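Ribokinase RBSK (Mycobacterium tuberculosis, PDB 3GO6) probably phosphorylates D-ribose at O-5 in a reaction that needs ATP and magnesium, giving ribose 5-phosphate for nucleotide synthesis or the pentose phosphate pathway. Local coordinates at residues A[21-27]-A[144-150]; A[131-136]-A[152-157]; A[170-176]-A[192-198]; A[177-183]-A[201-207]; A[210-214]-A[224-228]. One frame throughout, in Å; residues are numbered along the deposited sequence.

Contact 1. Residues A[21-27]-A[144-150]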
# COMPACT_ATOMS: atom_id res chain seq x y z
N ARG A 21 30.85 0.65 -17.53
CA ARG A 21 30.73 0.56 -16.09
C ARG A 21 29.75 1.64 -15.66
O ARG A 21 30.05 2.84 -15.76
CB ARG A 21 32.09 0.74 -15.40
CG ARG A 21 33.15 -0.29 -15.82
CD ARG A 21 34.55 0.15 -15.40
NE ARG A 21 34.96 1.43 -16.01
CZ ARG A 21 36.01 2.16 -15.63
NH1 ARG A 21 36.78 1.75 -14.62
NH2 ARG A 21 36.29 3.30 -16.25
N VAL A 22 28.58 1.20 -15.22
CA VAL A 22 27.55 2.14 -14.77
C VAL A 22 27.50 2.11 -13.25
O VAL A 22 27.38 1.03 -12.66
CB VAL A 22 26.18 1.79 -15.39
CG1 VAL A 22 25.08 2.62 -14.76
CG2 VAL A 22 26.24 1.98 -16.92
N CYS A 23 27.61 3.28 -12.63
CA CYS A 23 27.34 3.41 -11.20
C CYS A 23 26.00 4.11 -10.95
O CYS A 23 25.78 5.25 -11.39
CB CYS A 23 28.47 4.18 -10.50
SG CYS A 23 28.05 4.52 -8.78
N VAL A 24 25.08 3.42 -10.27
CA VAL A 24 23.78 4.01 -9.96
C VAL A 24 23.80 4.43 -8.50
O VAL A 24 24.04 3.62 -7.61
CB VAL A 24 22.63 3.02 -10.22
CG1 VAL A 24 21.27 3.65 -9.89
CG2 VAL A 24 22.67 2.51 -11.66
N VAL A 25 23.54 5.71 -8.24
CA VAL A 25 23.43 6.19 -6.87
C VAL A 25 21.97 6.62 -6.71
O VAL A 25 21.52 7.56 -7.37
CB VAL A 25 24.42 7.38 -6.58
CG1 VAL A 25 24.15 8.01 -5.20
CG2 VAL A 25 25.88 6.91 -6.66
N GLY A 26 21.23 5.91 -5.88
CA GLY A 26 19.78 6.14 -5.84
C GLY A 26 19.05 5.26 -4.86
O GLY A 26 19.64 4.73 -3.91
N SER A 27 17.74 5.11 -5.10
CA SER A 27 16.85 4.56 -4.11
C SER A 27 16.46 3.11 -4.36
O SER A 27 16.47 2.62 -5.49
CB SER A 27 15.58 5.40 -4.07
OG SER A 27 15.07 5.48 -5.38
N CYS A 144 33.86 4.42 -12.79
CA CYS A 144 32.69 4.29 -13.66
C CYS A 144 32.81 5.12 -14.91
O CYS A 144 33.58 6.09 -14.96
CB CYS A 144 31.36 4.54 -12.91
SG CYS A 144 30.91 6.27 -12.63
N ASP A 145 32.07 4.71 -15.93
CA ASP A 145 31.96 5.42 -17.19
C ASP A 145 30.75 6.37 -17.15
O ASP A 145 30.82 7.51 -17.64
CB ASP A 145 31.85 4.41 -18.32
CG ASP A 145 33.10 3.54 -18.43
OD1 ASP A 145 34.21 4.10 -18.28
OD2 ASP A 145 32.98 2.32 -18.62
N VAL A 146 29.66 5.90 -16.55
CA VAL A 146 28.44 6.70 -16.40
C VAL A 146 27.93 6.63 -14.96
O VAL A 146 27.75 5.53 -14.42
CB VAL A 146 27.31 6.21 -17.35
CG1 VAL A 146 26.02 7.05 -17.19
CG2 VAL A 146 27.76 6.22 -18.82
N LEU A 147 27.74 7.79 -14.34
CA LEU A 147 26.97 7.88 -13.09
C LEU A 147 25.50 8.13 -13.44
O LEU A 147 25.18 9.04 -14.19
CB LEU A 147 27.48 9.01 -12.18
CG LEU A 147 26.45 9.47 -11.12
CD1 LEU A 147 26.36 8.53 -9.93
CD2 LEU A 147 26.70 10.88 -10.66
N LEU A 148 24.60 7.29 -12.92
CA LEU A 148 23.18 7.55 -13.08
C LEU A 148 22.55 7.75 -11.69
O LEU A 148 22.71 6.90 -10.79
CB LEU A 148 22.52 6.41 -13.88
CG LEU A 148 20.99 6.41 -14.00
CD1 LEU A 148 20.49 7.66 -14.71
CD2 LEU A 148 20.51 5.14 -14.69
N THR A 149 21.84 8.85 -11.52
CA THR A 149 21.24 9.17 -10.23
C THR A 149 19.82 9.72 -10.40
O THR A 149 19.44 10.11 -11.51
CB THR A 149 22.18 10.13 -9.42
OG1 THR A 149 21.79 10.13 -8.04
CG2 THR A 149 22.13 11.55 -9.96
N GLN A 150 19.03 9.68 -9.33
CA GLN A 150 17.65 10.22 -9.32
C GLN A 150 17.45 10.91 -7.99
O GLN A 150 18.39 11.02 -7.20
CB GLN A 150 16.55 9.13 -9.51
CG GLN A 150 16.98 7.90 -10.33
CD GLN A 150 17.94 6.98 -9.54
OE1 GLN A 150 17.86 6.92 -8.31
NE2 GLN A 150 18.82 6.28 -10.24
O HOH W 1 16.49 7.98 -6.22

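Contact 2. Residues A[131-136]-A[152-157]. With RIB (alpha-D-ribofuranose), chain C.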
# COMPACT_ATOMS: atom_id res chain seq x y z
N ASN A 131 16.23 5.54 2.28
CA ASN A 131 16.75 6.30 1.13
C ASN A 131 16.93 7.79 1.42
O ASN A 131 17.84 8.41 0.87
CB ASN A 131 15.87 6.13 -0.12
CG ASN A 131 15.72 4.69 -0.52
OD1 ASN A 131 16.68 4.06 -1.01
ND2 ASN A 131 14.54 4.13 -0.26
N ALA A 132 16.08 8.35 2.27
CA ALA A 132 16.17 9.76 2.68
C ALA A 132 17.40 10.04 3.54
O ALA A 132 17.76 11.20 3.77
CB ALA A 132 14.89 10.19 3.43
N HIS A 133 18.06 8.99 4.01
CA HIS A 133 19.24 9.15 4.87
C HIS A 133 20.53 8.66 4.23
O HIS A 133 21.50 8.41 4.93
CB HIS A 133 19.01 8.45 6.21
CG HIS A 133 17.76 8.91 6.90
ND1 HIS A 133 17.65 10.16 7.47
CD2 HIS A 133 16.56 8.32 7.03
CE1 HIS A 133 16.44 10.30 7.96
NE2 HIS A 133 15.75 9.21 7.71
N LEU A 134 20.52 8.50 2.91
CA LEU A 134 21.75 8.20 2.18
C LEU A 134 22.68 9.42 2.13
O LEU A 134 22.33 10.44 1.53
CB LEU A 134 21.45 7.70 0.75
CG LEU A 134 22.70 7.32 -0.06
CD1 LEU A 134 23.38 6.08 0.51
CD2 LEU A 134 22.39 7.12 -1.55
N THR A 135 23.85 9.30 2.76
CA THR A 135 24.88 10.34 2.72
C THR A 135 25.95 9.89 1.72
O THR A 135 26.02 8.72 1.37
CB THR A 135 25.54 10.58 4.12
OG1 THR A 135 26.10 9.36 4.61
CG2 THR A 135 24.52 11.10 5.12
N PRO A 136 26.78 10.83 1.23
CA PRO A 136 27.75 10.44 0.19
C PRO A 136 28.74 9.33 0.61
O PRO A 136 29.48 9.49 1.58
CB PRO A 136 28.47 11.75 -0.13
CG PRO A 136 27.56 12.84 0.36
CD PRO A 136 26.85 12.27 1.55
N GLU A 152 15.02 10.60 -5.31
CA GLU A 152 14.36 10.12 -4.08
C GLU A 152 15.32 10.13 -2.88
O GLU A 152 14.90 10.23 -1.72
CB GLU A 152 13.76 8.72 -4.25
CG GLU A 152 12.74 8.59 -5.41
CD GLU A 152 12.12 7.17 -5.48
OE1 GLU A 152 12.60 6.24 -4.77
OE2 GLU A 152 11.13 7.00 -6.22
N ILE A 153 16.62 10.01 -3.17
CA ILE A 153 17.67 10.21 -2.18
C ILE A 153 17.88 11.74 -2.01
O ILE A 153 17.39 12.52 -2.83
CB ILE A 153 18.97 9.53 -2.67
CG1 ILE A 153 19.41 10.12 -4.04
CG2 ILE A 153 18.78 8.01 -2.75
CD1 ILE A 153 20.84 9.75 -4.47
N PRO A 154 18.62 12.17 -0.96
CA PRO A 154 18.91 13.60 -0.81
C PRO A 154 19.56 14.18 -2.07
O PRO A 154 20.50 13.59 -2.61
CB PRO A 154 19.89 13.64 0.37
CG PRO A 154 19.51 12.40 1.20
CD PRO A 154 19.21 11.36 0.14
N VAL A 155 19.08 15.33 -2.54
CA VAL A 155 19.69 15.95 -3.72
C VAL A 155 21.17 16.25 -3.48
O VAL A 155 21.99 16.11 -4.38
CB VAL A 155 18.90 17.19 -4.24
CG1 VAL A 155 19.55 17.72 -5.53
CG2 VAL A 155 17.46 16.80 -4.55
N ALA A 156 21.53 16.61 -2.24
CA ALA A 156 22.93 16.87 -1.88
C ALA A 156 23.80 15.63 -2.04
O ALA A 156 25.00 15.73 -2.34
CB ALA A 156 23.03 17.40 -0.47
N THR A 157 23.22 14.45 -1.83
CA THR A 157 23.94 13.19 -2.08
C THR A 157 24.12 12.90 -3.58
O THR A 157 25.20 12.50 -4.02
CB THR A 157 23.23 12.00 -1.39
OG1 THR A 157 23.25 12.23 0.02
CG2 THR A 157 23.94 10.68 -1.72
O5 RIB C . 9.65 4.24 -11.35
C5 RIB C . 8.93 3.30 -10.52
C4 RIB C . 9.63 3.23 -9.14
O4 RIB C . 9.39 4.48 -8.46
C3 RIB C . 9.05 2.17 -8.23
O3 RIB C . 9.80 0.93 -8.20
C2 RIB C . 8.98 2.85 -6.87
O2 RIB C . 9.77 2.17 -5.89
C1 RIB C . 9.41 4.29 -7.05
O1 RIB C . 10.75 4.52 -6.60

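Contact 3. Residues A[170-176]-A[192-198]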
# COMPACT_ATOMS: atom_id res chain seq x y z
N ALA A 170 33.60 10.93 -15.78
CA ALA A 170 32.42 10.09 -16.04
C ALA A 170 31.25 10.95 -16.49
O ALA A 170 31.13 12.11 -16.08
CB ALA A 170 32.04 9.31 -14.80
N VAL A 171 30.36 10.37 -17.30
CA VAL A 171 29.11 11.03 -17.64
C VAL A 171 28.21 11.23 -16.40
O VAL A 171 27.95 10.28 -15.67
CB VAL A 171 28.34 10.22 -18.71
CG1 VAL A 171 26.97 10.88 -19.01
CG2 VAL A 171 29.18 10.08 -19.98
N VAL A 172 27.74 12.45 -16.19
CA VAL A 172 26.75 12.72 -15.14
C VAL A 172 25.35 12.66 -15.77
O VAL A 172 24.97 13.52 -16.56
CB VAL A 172 26.98 14.06 -14.41
CG1 VAL A 172 25.88 14.30 -13.41
CG2 VAL A 172 28.35 14.06 -13.70
N MET A 173 24.59 11.64 -15.39
CA MET A 173 23.25 11.41 -15.93
C MET A 173 22.24 11.42 -14.79
O MET A 173 22.34 10.61 -13.85
CB MET A 173 23.24 10.09 -16.71
CG MET A 173 21.91 9.76 -17.44
SD MET A 173 21.96 8.21 -18.38
CE MET A 173 22.98 8.69 -19.78
N VAL A 174 21.27 12.33 -14.86
CA VAL A 174 20.31 12.52 -13.79
C VAL A 174 18.91 12.25 -14.31
O VAL A 174 18.47 12.82 -15.32
CB VAL A 174 20.38 13.96 -13.19
CG1 VAL A 174 19.34 14.17 -12.07
CG2 VAL A 174 21.79 14.25 -12.68
N ASN A 175 18.22 11.33 -13.64
CA ASN A 175 16.78 11.20 -13.85
C ASN A 175 16.12 12.18 -12.91
O ASN A 175 16.11 11.97 -11.69
CB ASN A 175 16.33 9.76 -13.59
CG ASN A 175 14.84 9.57 -13.76
OD1 ASN A 175 14.18 10.29 -14.54
ND2 ASN A 175 14.30 8.61 -13.04
N ALA A 176 15.61 13.29 -13.46
CA ALA A 176 15.06 14.38 -12.65
C ALA A 176 13.67 14.05 -12.11
O ALA A 176 12.69 14.71 -12.44
CB ALA A 176 15.02 15.70 -13.47
N ILE A 192 25.89 21.22 -13.62
CA ILE A 192 26.92 20.28 -14.04
C ILE A 192 26.44 18.99 -14.74
O ILE A 192 27.27 18.23 -15.26
CB ILE A 192 27.89 19.91 -12.86
CG1 ILE A 192 27.15 19.20 -11.72
CG2 ILE A 192 28.61 21.16 -12.33
CD1 ILE A 192 28.08 18.56 -10.68
N ALA A 193 25.14 18.71 -14.75
CA ALA A 193 24.63 17.48 -15.40
C ALA A 193 24.95 17.45 -16.89
O ALA A 193 24.72 18.44 -17.58
CB ALA A 193 23.11 17.32 -15.18
N ASP A 194 25.46 16.33 -17.38
CA ASP A 194 25.68 16.09 -18.79
C ASP A 194 24.36 15.75 -19.49
O ASP A 194 24.06 16.27 -20.58
CB ASP A 194 26.71 14.96 -19.01
CG ASP A 194 28.12 15.33 -18.51
OD1 ASP A 194 28.58 16.46 -18.79
OD2 ASP A 194 28.77 14.49 -17.82
N VAL A 195 23.58 14.85 -18.87
CA VAL A 195 22.34 14.31 -19.45
C VAL A 195 21.30 14.37 -18.36
O VAL A 195 21.59 14.00 -17.21
CB VAL A 195 22.51 12.80 -19.87
CG1 VAL A 195 21.25 12.25 -20.57
CG2 VAL A 195 23.72 12.61 -20.74
N VAL A 196 20.10 14.84 -18.71
CA VAL A 196 18.96 14.80 -17.81
C VAL A 196 17.84 14.08 -18.52
O VAL A 196 17.54 14.37 -19.69
CB VAL A 196 18.49 16.20 -17.34
CG1 VAL A 196 17.26 16.07 -16.46
CG2 VAL A 196 19.60 16.87 -16.55
N ILE A 197 17.24 13.12 -17.81
CA ILE A 197 16.11 12.33 -18.31
C ILE A 197 14.93 12.71 -17.47
O ILE A 197 15.00 12.68 -16.24
CB ILE A 197 16.36 10.80 -18.17
CG1 ILE A 197 17.66 10.41 -18.88
CG2 ILE A 197 15.15 9.97 -18.69
CD1 ILE A 197 18.24 9.05 -18.40
N ALA A 198 13.84 13.08 -18.13
CA ALA A 198 12.66 13.52 -17.41
C ALA A 198 11.44 13.44 -18.30
O ALA A 198 11.57 13.55 -19.51
CB ALA A 198 12.84 14.95 -16.91
O HOH W 2 31.43 14.59 -16.83

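Contact 4. Residues A[177-183]-A[201-207]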
# COMPACT_ATOMS: atom_id res chain seq x y z
N SER A 177 13.59 13.02 -11.26
CA SER A 177 12.33 12.53 -10.74
C SER A 177 12.59 12.04 -9.31
O SER A 177 13.58 11.36 -9.07
CB SER A 177 11.85 11.37 -11.63
OG SER A 177 10.59 10.86 -11.23
N PRO A 178 11.72 12.41 -8.34
CA PRO A 178 10.53 13.25 -8.49
C PRO A 178 10.91 14.72 -8.65
O PRO A 178 12.04 15.09 -8.32
CB PRO A 178 9.80 13.09 -7.17
CG PRO A 178 10.60 12.12 -6.35
CD PRO A 178 11.92 11.98 -6.95
N ALA A 179 9.96 15.51 -9.14
CA ALA A 179 10.09 16.98 -9.22
C ALA A 179 9.94 17.61 -7.83
O ALA A 179 9.58 16.93 -6.86
CB ALA A 179 9.03 17.53 -10.18
N GLY A 180 10.22 18.91 -7.72
CA GLY A 180 9.98 19.66 -6.48
C GLY A 180 10.95 19.43 -5.33
O GLY A 180 10.66 19.78 -4.19
N GLN A 181 12.12 18.88 -5.62
CA GLN A 181 13.11 18.68 -4.56
C GLN A 181 13.86 19.98 -4.19
O GLN A 181 13.48 21.07 -4.64
CB GLN A 181 14.03 17.50 -4.92
CG GLN A 181 13.28 16.15 -5.02
CD GLN A 181 12.31 15.92 -3.87
OE1 GLN A 181 11.09 16.05 -4.02
NE2 GLN A 181 12.86 15.59 -2.70
N ASP A 182 14.89 19.86 -3.34
CA ASP A 182 15.63 21.01 -2.78
C ASP A 182 16.19 21.90 -3.90
O ASP A 182 17.17 21.52 -4.55
CB ASP A 182 16.75 20.53 -1.86
CG ASP A 182 17.49 21.70 -1.16
OD1 ASP A 182 17.00 22.18 -0.10
OD2 ASP A 182 18.55 22.11 -1.66
N ARG A 183 15.56 23.05 -4.11
CA ARG A 183 15.86 23.93 -5.25
C ARG A 183 17.33 24.36 -5.38
O ARG A 183 17.88 24.38 -6.48
CB ARG A 183 14.94 25.16 -5.23
CG ARG A 183 15.03 26.10 -6.43
CD ARG A 183 14.51 25.48 -7.73
NE ARG A 183 13.48 24.47 -7.50
CZ ARG A 183 12.97 23.68 -8.45
NH1 ARG A 183 13.39 23.78 -9.71
NH2 ARG A 183 12.05 22.78 -8.12
N HIS A 201 6.49 17.06 -17.55
CA HIS A 201 6.24 17.77 -16.29
C HIS A 201 7.52 17.90 -15.44
O HIS A 201 7.85 19.00 -14.94
CB HIS A 201 5.10 17.09 -15.50
CG HIS A 201 5.03 17.49 -14.06
ND1 HIS A 201 4.47 18.68 -13.64
CD2 HIS A 201 5.42 16.85 -12.93
CE1 HIS A 201 4.54 18.76 -12.32
NE2 HIS A 201 5.12 17.66 -11.87
N GLU A 202 8.26 16.81 -15.30
CA GLU A 202 9.55 16.85 -14.60
C GLU A 202 10.56 17.77 -15.31
O GLU A 202 11.33 18.48 -14.64
CB GLU A 202 10.13 15.43 -14.45
CG GLU A 202 9.28 14.49 -13.59
CD GLU A 202 9.58 12.99 -13.82
OE1 GLU A 202 10.25 12.64 -14.83
OE2 GLU A 202 9.12 12.17 -12.98
N ALA A 203 10.58 17.75 -16.64
CA ALA A 203 11.51 18.60 -17.39
C ALA A 203 11.25 20.10 -17.14
O ALA A 203 12.20 20.89 -17.00
CB ALA A 203 11.47 18.28 -18.89
N ASN A 204 9.97 20.47 -17.05
CA ASN A 204 9.55 21.84 -16.74
C ASN A 204 10.08 22.32 -15.38
O ASN A 204 10.42 23.48 -15.23
CB ASN A 204 8.02 21.98 -16.71
CG ASN A 204 7.38 21.85 -18.09
OD1 ASN A 204 8.05 22.04 -19.12
ND2 ASN A 204 6.07 21.54 -18.11
N ASP A 205 10.13 21.41 -14.40
CA ASP A 205 10.57 21.75 -13.06
C ASP A 205 12.08 21.87 -12.89
O ASP A 205 12.54 22.50 -11.95
CB ASP A 205 10.02 20.74 -12.03
CG ASP A 205 10.11 21.26 -10.60
OD1 ASP A 205 9.38 22.24 -10.28
OD2 ASP A 205 10.89 20.71 -9.79
N TRP A 206 12.84 21.26 -13.79
CA TRP A 206 14.30 21.22 -13.69
C TRP A 206 14.90 22.63 -13.90
O TRP A 206 14.47 23.34 -14.81
CB TRP A 206 14.85 20.24 -14.71
CG TRP A 206 16.32 19.94 -14.60
CD1 TRP A 206 17.29 20.27 -15.49
CD2 TRP A 206 16.97 19.21 -13.54
NE1 TRP A 206 18.52 19.81 -15.05
CE2 TRP A 206 18.34 19.15 -13.86
CE3 TRP A 206 16.52 18.60 -12.36
CZ2 TRP A 206 19.28 18.50 -13.04
CZ3 TRP A 206 17.45 17.97 -11.54
CH2 TRP A 206 18.81 17.92 -11.89
N PRO A 207 15.86 23.04 -13.06
CA PRO A 207 16.36 24.44 -13.06
C PRO A 207 16.94 25.02 -14.37
O PRO A 207 16.63 26.17 -14.71
CB PRO A 207 17.42 24.43 -11.95
CG PRO A 207 16.98 23.30 -11.03
CD PRO A 207 16.52 22.24 -12.00

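Contact 5. Residues A[210-214]-A[224-228]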
# COMPACT_ATOMS: atom_id res chain seq x y z
N PRO A 210 20.69 20.82 -19.40
CA PRO A 210 21.96 20.11 -19.45
C PRO A 210 22.49 20.10 -20.87
O PRO A 210 21.81 20.57 -21.79
CB PRO A 210 21.56 18.68 -19.04
CG PRO A 210 20.17 18.54 -19.67
CD PRO A 210 19.53 19.88 -19.44
N THR A 211 23.67 19.54 -21.06
CA THR A 211 24.21 19.39 -22.41
C THR A 211 23.23 18.59 -23.27
O THR A 211 22.99 18.94 -24.43
CB THR A 211 25.58 18.70 -22.38
OG1 THR A 211 26.37 19.32 -21.37
CG2 THR A 211 26.29 18.83 -23.74
N HIS A 212 22.65 17.53 -22.70
CA HIS A 212 21.74 16.65 -23.43
C HIS A 212 20.46 16.44 -22.61
O HIS A 212 20.47 15.70 -21.63
CB HIS A 212 22.44 15.31 -23.70
CG HIS A 212 23.79 15.44 -24.32
ND1 HIS A 212 23.97 15.76 -25.66
CD2 HIS A 212 25.04 15.30 -23.80
CE1 HIS A 212 25.26 15.81 -25.93
NE2 HIS A 212 25.93 15.54 -24.82
N PHE A 213 19.37 17.12 -22.99
CA PHE A 213 18.08 17.03 -22.30
C PHE A 213 17.25 15.97 -23.02
O PHE A 213 16.93 16.13 -24.21
CB PHE A 213 17.35 18.38 -22.30
CG PHE A 213 16.56 18.68 -21.04
CD1 PHE A 213 16.15 17.66 -20.16
CD2 PHE A 213 16.19 20.01 -20.75
CE1 PHE A 213 15.41 17.95 -19.01
CE2 PHE A 213 15.46 20.33 -19.60
CZ PHE A 213 15.07 19.30 -18.72
N VAL A 214 16.94 14.88 -22.32
CA VAL A 214 16.20 13.75 -22.89
C VAL A 214 14.83 13.74 -22.24
O VAL A 214 14.67 13.38 -21.06
CB VAL A 214 16.93 12.39 -22.67
CG1 VAL A 214 16.12 11.23 -23.25
CG2 VAL A 214 18.33 12.42 -23.29
N TYR A 224 14.68 15.06 -27.82
CA TYR A 224 16.01 15.52 -27.41
C TYR A 224 16.16 17.04 -27.66
O TYR A 224 15.77 17.53 -28.72
CB TYR A 224 17.09 14.75 -28.17
CG TYR A 224 18.49 15.28 -28.01
CD1 TYR A 224 19.40 14.66 -27.14
CD2 TYR A 224 18.92 16.42 -28.71
CE1 TYR A 224 20.68 15.14 -26.97
CE2 TYR A 224 20.22 16.91 -28.55
CZ TYR A 224 21.09 16.27 -27.68
OH TYR A 224 22.36 16.73 -27.52
N VAL A 225 16.69 17.74 -26.66
CA VAL A 225 17.10 19.15 -26.79
C VAL A 225 18.52 19.29 -26.23
O VAL A 225 18.76 18.95 -25.06
CB VAL A 225 16.18 20.12 -26.03
CG1 VAL A 225 16.54 21.59 -26.37
CG2 VAL A 225 14.71 19.85 -26.32
N GLY A 226 19.45 19.77 -27.04
CA GLY A 226 20.79 20.06 -26.54
C GLY A 226 21.81 20.30 -27.62
O GLY A 226 21.46 20.75 -28.73
N ALA A 227 23.07 19.98 -27.31
CA ALA A 227 24.19 20.22 -28.21
C ALA A 227 24.01 19.62 -29.61
O ALA A 227 24.61 20.12 -30.57
CB ALA A 227 25.50 19.72 -27.59
N ASP A 228 23.23 18.54 -29.71
CA ASP A 228 22.99 17.88 -31.00
C ASP A 228 21.80 18.49 -31.75
O ASP A 228 21.41 18.00 -32.80
CB ASP A 228 22.78 16.37 -30.82
CG ASP A 228 24.04 15.64 -30.40
OD1 ASP A 228 25.15 16.22 -30.50
OD2 ASP A 228 23.92 14.47 -29.96
O HOH W 3 19.69 21.02 -23.40

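Contact 1. Residues A[21-27]-A[144-150]
R21 and D145 make the one salt bridge here, R21 NH2 standing 3.0 Å from D145 OD1. The oxygen lies in the guanidinium plane, but the two flat groups are turned 55° apart, so the nitrogen reaches the carboxylate from above its plane. The same carboxylate takes the backbone of R21, with R21 N to D145 OD2 at 2.9 Å, and R21 NE adds a weak bond to the same oxygen, OD2. R21 O accepts twice, from D145 N and V146 N. Beyond that point the strands pair in parallel, V22 with V146, C23 with L147 and V24 with L148, through C23 N, L148 N and V25 N. These are two adjacent inner strands of the large sheet of the PfkB fold. The T149 hydroxyl continues the pairing: OG1, anti to its own N (chi1 -163°), gives its proton to V25 O at 2.7 Å. Among apolar contacts, C23 CB meets C144 CB at 3.8 Å, and V25 CG2 touches L147 CD1 at 3.7 Å, the latter two side chains lying at a slant on the face packed by helix 155-167. V24 CG1 lies against Q150 NE2, which bonds Q62. At the far end a water donates to both S27 OG and Q150 OE1; S27 OG also hydrogen-bonds E152, a residue of the ribose pocket.

Contact 2. Residues A[131-136]-A[152-157]
T157 reaches back from the first turn of its helix to L134 with a short hydrogen bond, OG1 to L134 O at 2.5 Å. The hydroxyl comes in 24° off the carbonyl plane. With OG1 beside its backbone N (chi1 -62°), T157 turns the methyl the other way, and CG2 meets L134 CD2 at 3.9 Å; the two side chains cross at roughly a right angle. L134 CD2 also touches I153 CG2 at 3.9 Å, but there the chains run side by side and point alike, both also resting on V25 of the central sheet. P154, the N-cap residue of helix 155-167, slides its ring among carbonyls: CG lies 3.3 Å from A132 O, and CD is equally near N131 O. This is the turn from strand 146-149 into its following helix, held against the loop that leaves the lid sheet. Its first residue serves the sugar. The extended chain of E152 carries OE2 to the anomeric hydroxyl, ribose O1 donating at 2.5 Å. Its other oxygen, OE1, accepts from N29 ND2, a second residue of the ribose pocket. N131 belongs to the same surroundings, its OD1 taking the backbone N-H of V28.

Contact 3. Residues A[170-176]-A[192-198]
M173 lies alongside V195, both side chains pointing the same way, with M173 CG 3.9 Å from V195 CB. The methionine runs straight out from the backbone N (chi1 -176°) and bends only at its last torsion, which turns CE back over the two V195 methyls. Its sulfur meets the end of I197, SD to CD1 at 3.8 Å, the chains crossing at a slant. Helix 246-257 packs on this face through L254, which touches both M173 and I197. On the other face A176 CB rests against V196 CG1 at 3.8 Å, and V174 CG2 looks to A193 CB; W206 closes over A176 and V196. The two strands belong to a classic beta-alpha-beta crossover, joined through helix 183-192, and run parallel with M173, V174 and N175 opposite V195, V196 and I197. Backbone bonds alternate across the pair, from V174 N to V195 O, from I197 N to V174 O and from A176 N to I197 O. Where the strands begin, D194 takes over. Its OD2 receives V172 N at 2.8 Å in a nearly straight bond (176°), on the anti side of the carboxylate. V172 O in return takes two N-H groups, D194 N on a lone pair in the carbonyl plane and V195 N nearly end-on. A water donates to both D194 OD2 and A170 O, and N261 adds a weak bond to the same carboxylate oxygen.

Contact 4. Residues A[177-183]-A[201-207]
D205 is gripped by R183 through two nitrogens, one to the side chain and one to the backbone. R183 NH2 forms a salt bridge with D205 OD2 at 2.9 Å, while NH1 takes D205 O at 2.7 Å, arriving almost straight along the C=O bond (175°). Both oxygens lie in the guanidinium plane, yet the carboxylate stands nearly perpendicular to it, at 87°. Bends at chi2 and chi3 fold the arginine chain round to bring its end there. D205 OD2 has a second donor, G180 N at 2.8 Å, and the two come from opposite faces of the carboxylate, which should limit its rotation. Taking D205 O also gives a partner to a carbonyl at the C-terminal end of helix 200-205. At the other end of the contact S177 OG donates to E202 OE2 at 2.6 Å, from well above the carboxylate plane. Packing fills in between: A179 CB sits against D205 CB at 3.8 Å, and P207 CG comes to 3.9 Å from R183 NH1. P178, preceded by a cis peptide, packs on E152 and on L47 of the second subunit. The contact thus ties the loop after strand 171-175 to the short helix after strand 195-199, at the C-terminal ends of the parallel strands of the main, mixed sheet, where the S177 side chain comes to about 7 Å from the bound ribose, nearest atoms.

Contact 5. Residues A[210-214]-A[224-228]
H212 and G226 face each other as a non-hydrogen-bonded pair, their CA atoms 4.7 Å apart, and F213 with V225 forms the next, hydrogen-bonded pair. Together they are the open end of an antiparallel beta hairpin, strands 212-216 and 222-226, near one margin of the main sheet. F213 N gives to V225 O at 2.8 Å and V225 N returns the bond to F213 O. One step outward A227 N meets T211 O at 3.1 Å, just past the last strand residue. G226 adds a CA-H...O contact to the same oxygen, its CA 3.2 Å from T211 O. A water donates to both P210 O and V225 O, linking the loop before the first strand to the second. Of the side chains, F213 CB packs on V225 CB at 4.3 Å. On the opposite face H212 and Y224 meet rim to rim, ring planes 42° apart, neither over the other. W258 approaches H212 edge-to-face and F231 stacks on Y224, while D228 turns to a salt bridge with R268. The Y224 ring points along the hairpin, CG anti to the backbone N (chi1 171°), which sets its hydroxyl where D228 N donates to it and H212 ND1 shares a 2.6 Å hydrogen bond with Y224 OH.

Contacts 1, 3 and 5 share one sheet. Strand 146-149 of contact 1 neighbours strand 171-175 of contact 3, and strand 195-199 of contact 3 neighbours strand 212-216 of contact 5, with centres about 10 Å apart at each step and about 19 Å from contact 1 to contact 5. Contact 2 joins the loop after strand 122-127, of the smaller sheet, to the start of helix 155-167; contact 4 joins the loop after strand 171-175 to helix 200-205. Their centres are about 16 Å apart, and they touch through V155 and Q181. Along the chain contact 2 interleaves with contact 1, and contact 4 with contact 3, while contact 5 comes last. The sheet thus forms the body, and contact 2 brings E152 from its loop edge to the ribose.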